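Local atomic coordinates of trehalose synthase regulatory protein (Candida albicans, PDB entry 5HUS), a protein that is probably a regulatory subunit of the trehalose synthase complex, its C-terminal domain having the HAD-type fold of trehalose-phosphatases. Residues Glu97-Phe101 against Leu145-Val149. Sequence-based numbering, arbitrary orientation.
Sequences ENGNF and LDATV
A turn of the HAD-type core sheet, between strands 93-96 and 101-103, meets the hairpin turn joining strands 141-144 and 149-152 of the smaller four-stranded antiparallel sheet, which probably corresponds to the cap of HAD-type trehalose-phosphatases. Glu97 bridges them. Its side chain, extended beyond CG (chi2 -161°), runs alongside the Thr148 side chain, pointing the other way, and brings its carboxylate up to the backbone of the hairpin turn. Both oxygens are met on their syn sides by main-chain N-H groups: Asp146 N lies 3.0 Å from Glu97 OE2, and Ala147 N lies 2.9 Å from Glu97 OE1. Glu97 OE1 also accepts from Thr148 OG1 at 2.7 Å, a donor 38° out of the carboxylate plane and on the opposite face from Ala147 N. Three protein donors thus fix the rotation of this buried carboxylate and should help to keep it ionised. The Asp146 carboxylate, its plane turned 45° from that of Glu97, is paired with Arg79, which probably offsets the nearby like charge; water 1 lies within hydrogen-bonding distance of both Glu97 OE2 and Asp146 OD2. The methyl of Ala147 packs against the amide of Asn100, CB to CG 3.5 Å, and obliquely against the Phe101 ring, CB to CE2 4.0 Å. Asn100 and Phe101 form a classic beta bulge opposite Ala96. Asn100 ND2 donates back to Glu97 O at 2.8 Å, in the carbonyl plane, which steadies the amide, while water 2 donates to both Asn100 OD1 and Ala147 O, the latter at 2.7 Å.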
ATOM      1  N   GLU A  97      -3.769  -1.164  -6.427  1.00 16.61           N
ATOM      2  CA  GLU A  97      -2.647  -2.010  -6.848  1.00 17.53           C
ATOM      3  C   GLU A  97      -1.336  -1.532  -6.244  1.00 18.49           C
ATOM      4  O   GLU A  97      -0.318  -1.378  -6.930  1.00 17.16           O
ATOM      5  CB  GLU A  97      -2.556  -2.076  -8.379  1.00 19.31           C
ATOM      6  CG  GLU A  97      -3.806  -2.696  -9.008  1.00 19.41           C
ATOM      7  CD  GLU A  97      -3.590  -3.190 -10.426  1.00 18.04           C
ATOM      8  OE1 GLU A  97      -2.505  -3.748 -10.721  1.00 17.19           O
ATOM      9  OE2 GLU A  97      -4.518  -3.032 -11.244  1.00 19.40           O
ATOM     10  N   ASN A  98      -1.397  -1.283  -4.942  1.00 15.55           N
ATOM     11  CA  ASN A  98      -0.241  -0.957  -4.121  1.00 16.59           C
ATOM     12  C   ASN A  98       0.472   0.317  -4.544  1.00 20.53           C
ATOM     13  O   ASN A  98       1.629   0.513  -4.206  1.00 18.77           O
ATOM     14  CB  ASN A  98       0.744  -2.130  -4.115  1.00 18.33           C
ATOM     15  CG  ASN A  98       1.683  -2.092  -2.935  1.00 29.74           C
ATOM     16  OD1 ASN A  98       2.861  -2.441  -3.050  1.00 35.31           O
ATOM     17  ND2 ASN A  98       1.176  -1.647  -1.789  1.00 27.29           N
ATOM     18  N   GLY A  99      -0.218   1.191  -5.267  1.00 15.27           N
ATOM     19  CA  GLY A  99       0.384   2.460  -5.627  1.00 16.99           C
ATOM     20  C   GLY A  99       0.329   2.830  -7.097  1.00 19.49           C
ATOM     21  O   GLY A  99       0.582   3.984  -7.448  1.00 18.13           O
ATOM     22  N   ASN A 100       0.001   1.872  -7.959  1.00 16.80           N
ATOM     23  CA  ASN A 100      -0.015   2.141  -9.400  1.00 14.82           C
ATOM     24  C   ASN A 100      -1.083   3.154  -9.807  1.00 19.63           C
ATOM     25  O   ASN A 100      -0.948   3.834 -10.822  1.00 18.70           O
ATOM     26  CB  ASN A 100      -0.214   0.837 -10.180  1.00 17.67           C
ATOM     27  CG  ASN A 100       1.029  -0.013 -10.187  1.00 18.76           C
ATOM     28  OD1 ASN A 100       1.969   0.244 -10.948  1.00 19.28           O
ATOM     29  ND2 ASN A 100       1.056  -1.027  -9.324  1.00 16.27           N
ATOM     30  N   PHE A 101      -2.139   3.254  -9.010  1.00 16.52           N
ATOM     31  CA  PHE A 101      -3.245   4.168  -9.300  1.00 17.31           C
ATOM     32  C   PHE A 101      -3.715   4.873  -8.043  1.00 19.19           C
ATOM     33  O   PHE A 101      -3.793   4.264  -6.989  1.00 18.34           O
ATOM     34  CB  PHE A 101      -4.417   3.414  -9.938  1.00 15.54           C
ATOM     35  CG  PHE A 101      -4.015   2.562 -11.107  1.00 17.75           C
ATOM     36  CD1 PHE A 101      -3.825   3.124 -12.362  1.00 18.52           C
ATOM     37  CD2 PHE A 101      -3.815   1.198 -10.948  1.00 19.09           C
ATOM     38  CE1 PHE A 101      -3.442   2.336 -13.442  1.00 20.19           C
ATOM     39  CE2 PHE A 101      -3.430   0.404 -12.019  1.00 18.87           C
ATOM     40  CZ  PHE A 101      -3.247   0.975 -13.270  1.00 18.92           C
ATOM     41  N   LEU A 145      -3.828  -8.370 -12.753  1.00 18.51           N
ATOM     42  CA  LEU A 145      -4.553  -7.112 -12.624  1.00 16.66           C
ATOM     43  C   LEU A 145      -4.058  -6.170 -13.733  1.00 19.33           C
ATOM     44  O   LEU A 145      -3.550  -6.642 -14.753  1.00 20.66           O
ATOM     45  CB  LEU A 145      -4.371  -6.531 -11.219  1.00 20.10           C
ATOM     46  CG  LEU A 145      -4.849  -7.468 -10.095  1.00 22.52           C
ATOM     47  CD1 LEU A 145      -4.786  -6.815  -8.717  1.00 24.54           C
ATOM     48  CD2 LEU A 145      -6.266  -7.989 -10.372  1.00 18.92           C
ATOM     49  N   ASP A 146      -4.200  -4.859 -13.565  1.00 17.67           N
ATOM     50  CA  ASP A 146      -3.833  -3.950 -14.651  1.00 19.14           C
ATOM     51  C   ASP A 146      -2.344  -3.610 -14.654  1.00 18.56           C
ATOM     52  O   ASP A 146      -1.767  -3.343 -15.714  1.00 20.49           O
ATOM     53  CB  ASP A 146      -4.662  -2.665 -14.585  1.00 19.47           C
ATOM     54  CG  ASP A 146      -6.146  -2.922 -14.786  1.00 25.25           C
ATOM     55  OD1 ASP A 146      -6.489  -3.919 -15.452  1.00 28.22           O
ATOM     56  OD2 ASP A 146      -6.965  -2.138 -14.269  1.00 27.71           O
ATOM     57  N   ALA A 147      -1.719  -3.635 -13.477  1.00 17.04           N
ATOM     58  CA  ALA A 147      -0.314  -3.246 -13.346  1.00 19.86           C
ATOM     59  C   ALA A 147       0.452  -4.146 -12.381  1.00 20.21           C
ATOM     60  O   ALA A 147       1.588  -3.847 -12.010  1.00 25.02           O
ATOM     61  CB  ALA A 147      -0.211  -1.788 -12.895  1.00 17.24           C
ATOM     62  N   THR A 148      -0.172  -5.244 -11.969  1.00 16.61           N
ATOM     63  CA  THR A 148       0.489  -6.210 -11.106  1.00 18.03           C
ATOM     64  C   THR A 148       0.078  -7.608 -11.523  1.00 16.63           C
ATOM     65  O   THR A 148      -0.985  -7.802 -12.114  1.00 18.18           O
ATOM     66  CB  THR A 148       0.154  -5.982  -9.603  1.00 25.52           C
ATOM     67  OG1 THR A 148      -1.249  -5.787  -9.445  1.00 25.50           O
ATOM     68  CG2 THR A 148       0.856  -4.756  -9.073  1.00 26.23           C
ATOM     69  N   VAL A 149       0.943  -8.576 -11.252  1.00 20.77           N
ATOM     70  CA  VAL A 149       0.631  -9.973 -11.526  1.00 19.85           C
ATOM     71  C   VAL A 149       0.961 -10.772 -10.276  1.00 22.34           C
ATOM     72  O   VAL A 149       2.003 -10.554  -9.650  1.00 22.22           O
ATOM     73  CB  VAL A 149       1.415 -10.526 -12.740  1.00 21.00           C
ATOM     74  CG1 VAL A 149       1.008 -11.969 -13.028  1.00 25.08           C
ATOM     75  CG2 VAL A 149       1.196  -9.648 -13.981  1.00 20.40           C
TER
HETATM   76  O   HOH W   1      -6.530  -1.308 -11.542  1.00 18.89           O
HETATM   77  O   HOH W   2       3.379  -2.166 -10.775  1.00 30.57           O